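Local coordinates for methyltransferase (Geobacter sulfurreducens PCA, PDB 3C3P), which probably transfers a methyl group from S-adenosyl-L-methionine to an oxygen atom of an acceptor substrate, at residues 182-193 / 202-210. Numbering follows the deposited sequence.
Sequences FNHHLSRRRDFF and GVLLGYRLS. With EDO (1,2-ethanediol), chain L.
With CG of Phe192 turned beside its backbone N (chi1 -73°) and that of Arg208 swung to the far side of its N (chi1 -155°), ring and aliphatic chain meet on one face of the antiparallel hairpin that closes this Rossmann-like methyltransferase sheet. Arg208 CG sits over the Phe192 ring, 4.0 Å from its centroid, in a CH-pi contact, while the backbone of Gly206 lies at the ring's edge. Leu186 CD1 rests on a face of the same ring, and Leu143 of helix 139-146 packs against it. An alanine in place of Phe192 would probably open a gap between Leu186 and the methylenes of Arg208, leaving that arginine chain freer to swing.

Phe193 and Tyr207 form the hydrogen-bonded pair: Phe193 N reaches Tyr207 O at 2.9 Å, and Tyr207 N returns a nearly straight bond (177°) to Phe193 O. Their side chains point to the other face, where Arg46 of the second subunit packs on Phe193 and that subunit's Tyr49 meets it ring to ring.

Helix 181-186 runs nearly parallel over strand 203-208. Leu204 is the main point of contact: Asn183 OD1 lies 3.4 Å from its CD2, Phe182 CD2 3.5 Å from the same methyl, and Leu186 CD2 packs on its CG and reaches Gly206 CA. Asn183 ND2 bonds to Ala161 O and to Tyr13 OH of the second subunit.

At the hairpin's open end Arg189 grips Asp191 side-on through NE and NH2, and Leu209 N donates to Asp191 O (3.0 Å). A water clamps this junction, donating to Asp191 O at 2.7 Å and to Leu209 O at 2.6 Å.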
ATOM      1  N   PHE A 182     -10.923   9.337  13.215  1.00 33.03           N
ATOM      2  CA  PHE A 182     -10.563   9.739  11.844  1.00 31.43           C
ATOM      3  C   PHE A 182     -10.969   8.664  10.847  1.00 30.30           C
ATOM      4  O   PHE A 182     -11.347   8.950   9.711  1.00 28.80           O
ATOM      5  CB  PHE A 182      -9.085  10.132  11.756  1.00 33.12           C
ATOM      6  CG  PHE A 182      -8.716  10.737  10.446  1.00 32.70           C
ATOM      7  CD1 PHE A 182      -9.520  11.712   9.878  1.00 33.55           C
ATOM      8  CD2 PHE A 182      -7.529  10.438   9.846  1.00 33.10           C
ATOM      9  CE1 PHE A 182      -9.172  12.299   8.655  1.00 33.56           C
ATOM     10  CE2 PHE A 182      -7.186  11.028   8.649  1.00 33.11           C
ATOM     11  CZ  PHE A 182      -8.012  11.953   8.059  1.00 32.61           C
ATOM     12  N   ASN A 183     -10.917   7.413  11.294  1.00 29.61           N
ATOM     13  CA  ASN A 183     -11.309   6.303  10.441  1.00 28.95           C
ATOM     14  C   ASN A 183     -12.757   6.470   9.983  1.00 27.66           C
ATOM     15  O   ASN A 183     -13.089   6.280   8.817  1.00 28.64           O
ATOM     16  CB  ASN A 183     -11.224   4.960  11.185  1.00 28.36           C
ATOM     17  CG  ASN A 183      -9.836   4.633  11.655  1.00 28.89           C
ATOM     18  OD1 ASN A 183      -8.853   5.172  11.143  1.00 29.76           O
ATOM     19  ND2 ASN A 183      -9.738   3.715  12.614  1.00 29.34           N
ATOM     20  N   HIS A 184     -13.606   6.857  10.927  1.00 27.36           N
ATOM     21  CA  HIS A 184     -15.060   7.005  10.674  1.00 28.35           C
ATOM     22  C   HIS A 184     -15.337   8.188   9.802  1.00 29.80           C
ATOM     23  O   HIS A 184     -16.243   8.159   8.974  1.00 31.36           O
ATOM     24  CB  HIS A 184     -15.835   7.049  11.971  1.00 28.24           C
ATOM     25  CG  HIS A 184     -15.676   5.801  12.770  1.00 28.23           C
ATOM     26  ND1 HIS A 184     -16.650   4.830  12.839  1.00 27.88           N
ATOM     27  CD2 HIS A 184     -14.613   5.328  13.465  1.00 28.52           C
ATOM     28  CE1 HIS A 184     -16.214   3.845  13.603  1.00 28.89           C
ATOM     29  NE2 HIS A 184     -14.977   4.111  13.983  1.00 28.51           N
ATOM     30  N   HIS A 185     -14.535   9.222   9.992  1.00 29.77           N
ATOM     31  CA  HIS A 185     -14.663  10.434   9.191  1.00 30.48           C
ATOM     32  C   HIS A 185     -14.237  10.217   7.743  1.00 31.49           C
ATOM     33  O   HIS A 185     -15.004  10.366   6.800  1.00 32.71           O
ATOM     34  CB  HIS A 185     -13.767  11.536   9.751  1.00 30.01           C
ATOM     35  CG  HIS A 185     -13.775  12.793   8.926  1.00 30.55           C
ATOM     36  ND1 HIS A 185     -14.772  13.747   9.025  1.00 30.71           N
ATOM     37  CD2 HIS A 185     -12.920  13.238   7.973  1.00 30.53           C
ATOM     38  CE1 HIS A 185     -14.513  14.736   8.187  1.00 32.31           C
ATOM     39  NE2 HIS A 185     -13.404  14.448   7.528  1.00 30.39           N
ATOM     40  N   LEU A 186     -13.005   9.782   7.600  1.00 32.52           N
ATOM     41  CA  LEU A 186     -12.388   9.656   6.265  1.00 34.88           C
ATOM     42  C   LEU A 186     -13.064   8.650   5.374  1.00 35.90           C
ATOM     43  O   LEU A 186     -13.125   8.817   4.133  1.00 37.50           O
ATOM     44  CB  LEU A 186     -10.883   9.350   6.378  1.00 34.19           C
ATOM     45  CG  LEU A 186     -10.102   9.536   5.083  1.00 35.13           C
ATOM     46  CD1 LEU A 186     -10.228  10.985   4.644  1.00 36.37           C
ATOM     47  CD2 LEU A 186      -8.651   9.113   5.281  1.00 35.91           C
ATOM     48  N   SER A 187     -13.643   7.649   6.006  1.00 36.54           N
ATOM     49  CA  SER A 187     -14.318   6.587   5.265  0.50 37.52           C
ATOM     50  C   SER A 187     -15.592   7.098   4.619  1.00 38.16           C
ATOM     51  O   SER A 187     -16.126   6.485   3.676  1.00 39.10           O
ATOM     52  CB  SER A 187     -14.651   5.405   6.178  0.50 37.79           C
ATOM     53  OG  SER A 187     -15.597   5.776   7.156  0.50 39.24           O
ATOM     54  N   ARG A 188     -16.063   8.238   5.114  1.00 38.27           N
ATOM     55  CA  ARG A 188     -17.310   8.864   4.625  1.00 37.43           C
ATOM     56  C   ARG A 188     -17.078   9.987   3.676  1.00 38.38           C
ATOM     57  O   ARG A 188     -18.013  10.540   3.093  1.00 39.09           O
ATOM     58  CB  ARG A 188     -18.159   9.348   5.771  1.00 37.03           C
ATOM     59  CG  ARG A 188     -18.847   8.244   6.400  1.00 36.53           C
ATOM     60  CD  ARG A 188     -19.479   8.660   7.655  1.00 35.54           C
ATOM     61  NE  ARG A 188     -20.378   7.615   8.100  1.00 35.78           N
ATOM     62  CZ  ARG A 188     -19.989   6.535   8.750  1.00 35.78           C
ATOM     63  NH1 ARG A 188     -18.687   6.342   8.983  1.00 37.27           N
ATOM     64  NH2 ARG A 188     -20.905   5.656   9.125  1.00 34.49           N
ATOM     65  N   ARG A 189     -15.819  10.304   3.504  1.00 38.92           N
ATOM     66  CA  ARG A 189     -15.441  11.369   2.579  1.00 39.39           C
ATOM     67  C   ARG A 189     -15.428  10.847   1.162  1.00 39.16           C
ATOM     68  O   ARG A 189     -14.489  10.178   0.716  1.00 38.17           O
ATOM     69  CB  ARG A 189     -14.162  12.008   3.013  1.00 40.62           C
ATOM     70  CG  ARG A 189     -14.576  12.806   4.184  1.00 41.66           C
ATOM     71  CD  ARG A 189     -13.641  13.799   4.565  1.00 42.56           C
ATOM     72  NE  ARG A 189     -13.292  14.662   3.455  1.00 42.51           N
ATOM     73  CZ  ARG A 189     -12.765  15.852   3.639  1.00 41.12           C
ATOM     74  NH1 ARG A 189     -12.670  16.302   4.874  1.00 41.15           N
ATOM     75  NH2 ARG A 189     -12.416  16.587   2.605  1.00 40.80           N
ATOM     76  N   ARG A 190     -16.481  11.232   0.445  1.00 37.17           N
ATOM     77  CA  ARG A 190     -16.659  10.781  -0.944  0.50 37.59           C
ATOM     78  C   ARG A 190     -15.584  11.281  -1.888  1.00 36.51           C
ATOM     79  O   ARG A 190     -15.510  10.850  -3.031  1.00 37.48           O
ATOM     80  CB  ARG A 190     -18.045  11.141  -1.511  0.50 38.54           C
ATOM     81  CG  ARG A 190     -19.211  10.358  -0.907  0.50 39.18           C
ATOM     82  CD  ARG A 190     -20.399  10.474  -1.840  0.50 39.62           C
ATOM     83  NE  ARG A 190     -21.606   9.775  -1.410  0.50 40.31           N
ATOM     84  CZ  ARG A 190     -21.798   9.227  -0.214  0.50 40.67           C
ATOM     85  NH1 ARG A 190     -20.881   9.337   0.738  0.50 40.55           N
ATOM     86  NH2 ARG A 190     -22.950   8.613   0.044  0.50 40.89           N
ATOM     87  N   ASP A 191     -14.763  12.188  -1.388  1.00 34.77           N
ATOM     88  CA  ASP A 191     -13.663  12.784  -2.157  1.00 33.62           C
ATOM     89  C   ASP A 191     -12.376  11.995  -1.999  1.00 31.84           C
ATOM     90  O   ASP A 191     -11.390  12.254  -2.676  1.00 30.21           O
ATOM     91  CB  ASP A 191     -13.445  14.261  -1.848  1.00 34.65           C
ATOM     92  CG  ASP A 191     -13.315  14.566  -0.377  1.00 35.65           C
ATOM     93  OD1 ASP A 191     -13.801  13.778   0.465  1.00 36.30           O
ATOM     94  OD2 ASP A 191     -12.750  15.643  -0.095  1.00 35.58           O
ATOM     95  N   PHE A 192     -12.444  11.004  -1.123  1.00 31.26           N
ATOM     96  CA  PHE A 192     -11.331  10.069  -0.877  1.00 29.23           C
ATOM     97  C   PHE A 192     -11.714   8.607  -0.983  1.00 28.66           C
ATOM     98  O   PHE A 192     -12.844   8.211  -0.716  1.00 28.67           O
ATOM     99  CB  PHE A 192     -10.740  10.258   0.524  1.00 28.97           C
ATOM    100  CG  PHE A 192      -9.935  11.493   0.677  1.00 28.43           C
ATOM    101  CD1 PHE A 192     -10.536  12.698   0.992  1.00 28.24           C
ATOM    102  CD2 PHE A 192      -8.561  11.453   0.532  1.00 28.87           C
ATOM    103  CE1 PHE A 192      -9.792  13.844   1.143  1.00 28.72           C
ATOM    104  CE2 PHE A 192      -7.813  12.606   0.649  1.00 29.41           C
ATOM    105  CZ  PHE A 192      -8.441  13.808   0.980  1.00 28.90           C
ATOM    106  N   PHE A 193     -10.738   7.816  -1.423  1.00 28.60           N
ATOM    107  CA  PHE A 193     -10.863   6.364  -1.447  1.00 29.10           C
ATOM    108  C   PHE A 193      -9.935   5.887  -0.308  1.00 29.52           C
ATOM    109  O   PHE A 193      -8.708   6.067  -0.345  1.00 28.97           O
ATOM    110  CB  PHE A 193     -10.511   5.675  -2.765  1.00 29.05           C
ATOM    111  CG  PHE A 193     -10.665   4.185  -2.686  1.00 28.87           C
ATOM    112  CD1 PHE A 193     -11.882   3.586  -2.991  1.00 29.82           C
ATOM    113  CD2 PHE A 193      -9.607   3.380  -2.235  1.00 31.09           C
ATOM    114  CE1 PHE A 193     -12.038   2.203  -2.896  1.00 29.62           C
ATOM    115  CE2 PHE A 193      -9.747   2.013  -2.133  1.00 31.19           C
ATOM    116  CZ  PHE A 193     -10.973   1.413  -2.453  1.00 29.27           C
ATOM    117  N   GLY A 202      -1.768   0.011  12.872  1.00 30.02           N
ATOM    118  CA  GLY A 202      -2.806   0.272  11.859  1.00 29.86           C
ATOM    119  C   GLY A 202      -2.436   1.505  11.081  1.00 28.37           C
ATOM    120  O   GLY A 202      -2.004   2.500  11.641  1.00 28.45           O
ATOM    121  N   VAL A 203      -2.595   1.415   9.773  1.00 27.27           N
ATOM    122  CA  VAL A 203      -2.271   2.518   8.879  1.00 27.69           C
ATOM    123  C   VAL A 203      -3.463   2.844   7.971  1.00 28.43           C
ATOM    124  O   VAL A 203      -3.911   2.022   7.190  1.00 27.95           O
ATOM    125  CB  VAL A 203      -1.006   2.214   8.004  1.00 28.92           C
ATOM    126  CG1 VAL A 203      -0.680   3.430   7.095  1.00 27.98           C
ATOM    127  CG2 VAL A 203       0.219   1.845   8.885  1.00 28.59           C
ATOM    128  N   LEU A 204      -3.969   4.062   8.117  1.00 28.53           N
ATOM    129  CA  LEU A 204      -5.088   4.540   7.321  1.00 28.20           C
ATOM    130  C   LEU A 204      -4.528   5.200   6.071  1.00 29.13           C
ATOM    131  O   LEU A 204      -3.658   6.075   6.138  1.00 29.25           O
ATOM    132  CB  LEU A 204      -5.940   5.524   8.125  1.00 29.99           C
ATOM    133  CG  LEU A 204      -7.140   6.267   7.545  1.00 31.72           C
ATOM    134  CD1 LEU A 204      -8.235   5.345   7.022  1.00 32.11           C
ATOM    135  CD2 LEU A 204      -7.738   7.174   8.646  1.00 31.82           C
ATOM    136  N   LEU A 205      -5.034   4.758   4.928  1.00 29.51           N
ATOM    137  CA  LEU A 205      -4.610   5.293   3.642  1.00 29.72           C
ATOM    138  C   LEU A 205      -5.805   5.917   2.956  1.00 30.24           C
ATOM    139  O   LEU A 205      -6.883   5.301   2.849  1.00 29.93           O
ATOM    140  CB  LEU A 205      -4.029   4.174   2.765  1.00 30.25           C
ATOM    141  CG  LEU A 205      -2.856   3.357   3.318  1.00 30.51           C
ATOM    142  CD1 LEU A 205      -2.488   2.149   2.403  1.00 30.69           C
ATOM    143  CD2 LEU A 205      -1.666   4.265   3.521  1.00 29.06           C
ATOM    144  N   GLY A 206      -5.604   7.153   2.521  1.00 29.87           N
ATOM    145  CA  GLY A 206      -6.636   7.909   1.788  1.00 30.25           C
ATOM    146  C   GLY A 206      -6.107   8.500   0.499  1.00 29.74           C
ATOM    147  O   GLY A 206      -5.222   9.362   0.504  1.00 30.14           O
ATOM    148  N   TYR A 207      -6.662   8.034  -0.609  1.00 28.72           N
ATOM    149  CA  TYR A 207      -6.295   8.522  -1.933  1.00 28.99           C
ATOM    150  C   TYR A 207      -7.305   9.571  -2.353  1.00 29.60           C
ATOM    151  O   TYR A 207      -8.500   9.317  -2.366  1.00 29.16           O
ATOM    152  CB  TYR A 207      -6.290   7.378  -2.938  1.00 28.68           C
ATOM    153  CG  TYR A 207      -5.979   7.751  -4.356  1.00 28.81           C
ATOM    154  CD1 TYR A 207      -4.656   7.831  -4.786  1.00 29.44           C
ATOM    155  CD2 TYR A 207      -6.982   8.007  -5.275  1.00 29.13           C
ATOM    156  CE1 TYR A 207      -4.354   8.178  -6.077  1.00 29.32           C
ATOM    157  CE2 TYR A 207      -6.691   8.340  -6.552  1.00 29.47           C
ATOM    158  CZ  TYR A 207      -5.367   8.408  -6.956  1.00 29.62           C
ATOM    159  OH  TYR A 207      -5.074   8.730  -8.246  1.00 30.23           O
ATOM    160  N   ARG A 208      -6.807  10.735  -2.730  1.00 29.91           N
ATOM    161  CA  ARG A 208      -7.678  11.821  -3.114  1.00 30.73           C
ATOM    162  C   ARG A 208      -8.102  11.637  -4.550  1.00 29.63           C
ATOM    163  O   ARG A 208      -7.308  11.714  -5.469  1.00 30.74           O
ATOM    164  CB  ARG A 208      -6.995  13.160  -2.877  1.00 33.67           C
ATOM    165  CG  ARG A 208      -8.002  14.223  -2.688  1.00 36.20           C
ATOM    166  CD  ARG A 208      -7.440  15.408  -2.048  1.00 39.95           C
ATOM    167  NE  ARG A 208      -6.816  16.233  -3.038  1.00 41.99           N
ATOM    168  CZ  ARG A 208      -7.336  17.338  -3.552  1.00 42.65           C
ATOM    169  NH1 ARG A 208      -8.458  17.861  -3.112  1.00 45.69           N
ATOM    170  NH2 ARG A 208      -6.661  17.970  -4.472  1.00 42.55           N
ATOM    171  N   LEU A 209      -9.393  11.411  -4.713  1.00 30.15           N
ATOM    172  CA  LEU A 209     -10.017  11.169  -6.028  1.00 29.59           C
ATOM    173  C   LEU A 209      -9.889  12.376  -6.956  1.00 28.24           C
ATOM    174  O   LEU A 209      -9.841  13.501  -6.514  1.00 26.85           O
ATOM    175  CB  LEU A 209     -11.471  10.681  -5.837  1.00 29.88           C
ATOM    176  CG  LEU A 209     -11.616   9.336  -5.122  1.00 29.43           C
ATOM    177  CD1 LEU A 209     -13.072   9.059  -4.795  1.00 30.89           C
ATOM    178  CD2 LEU A 209     -11.031   8.201  -5.948  1.00 30.54           C
ATOM    179  N   SER A 210      -9.764  12.089  -8.251  1.00 30.54           N
ATOM    180  CA  SER A 210      -9.590  13.114  -9.300  1.00 30.96           C
ATOM    181  C   SER A 210     -10.756  14.094  -9.327  1.00 32.97           C
ATOM    182  O   SER A 210     -10.538  15.257  -9.659  1.00 33.79           O
ATOM    183  CB  SER A 210      -9.450  12.475 -10.684  1.00 31.48           C
ATOM    184  OG  SER A 210      -8.369  11.562 -10.732  1.00 29.56           O
ATOM    185  OXT SER A 210     -11.909  13.761  -9.022  1.00 32.42           O
TER
HETATM  186  C1  EDO L 218     -14.704   5.802  -1.480  1.00 42.34           C
HETATM  187  O1  EDO L 218     -14.879   6.820  -2.448  1.00 42.91           O
HETATM  188  C2  EDO L 218     -15.810   4.748  -1.421  1.00 42.11           C
HETATM  189  O2  EDO L 218     -15.297   3.425  -1.620  1.00 39.68           O
HETATM  190  O   HOH W   1     -11.099  14.398  -4.371  1.00 34.77           O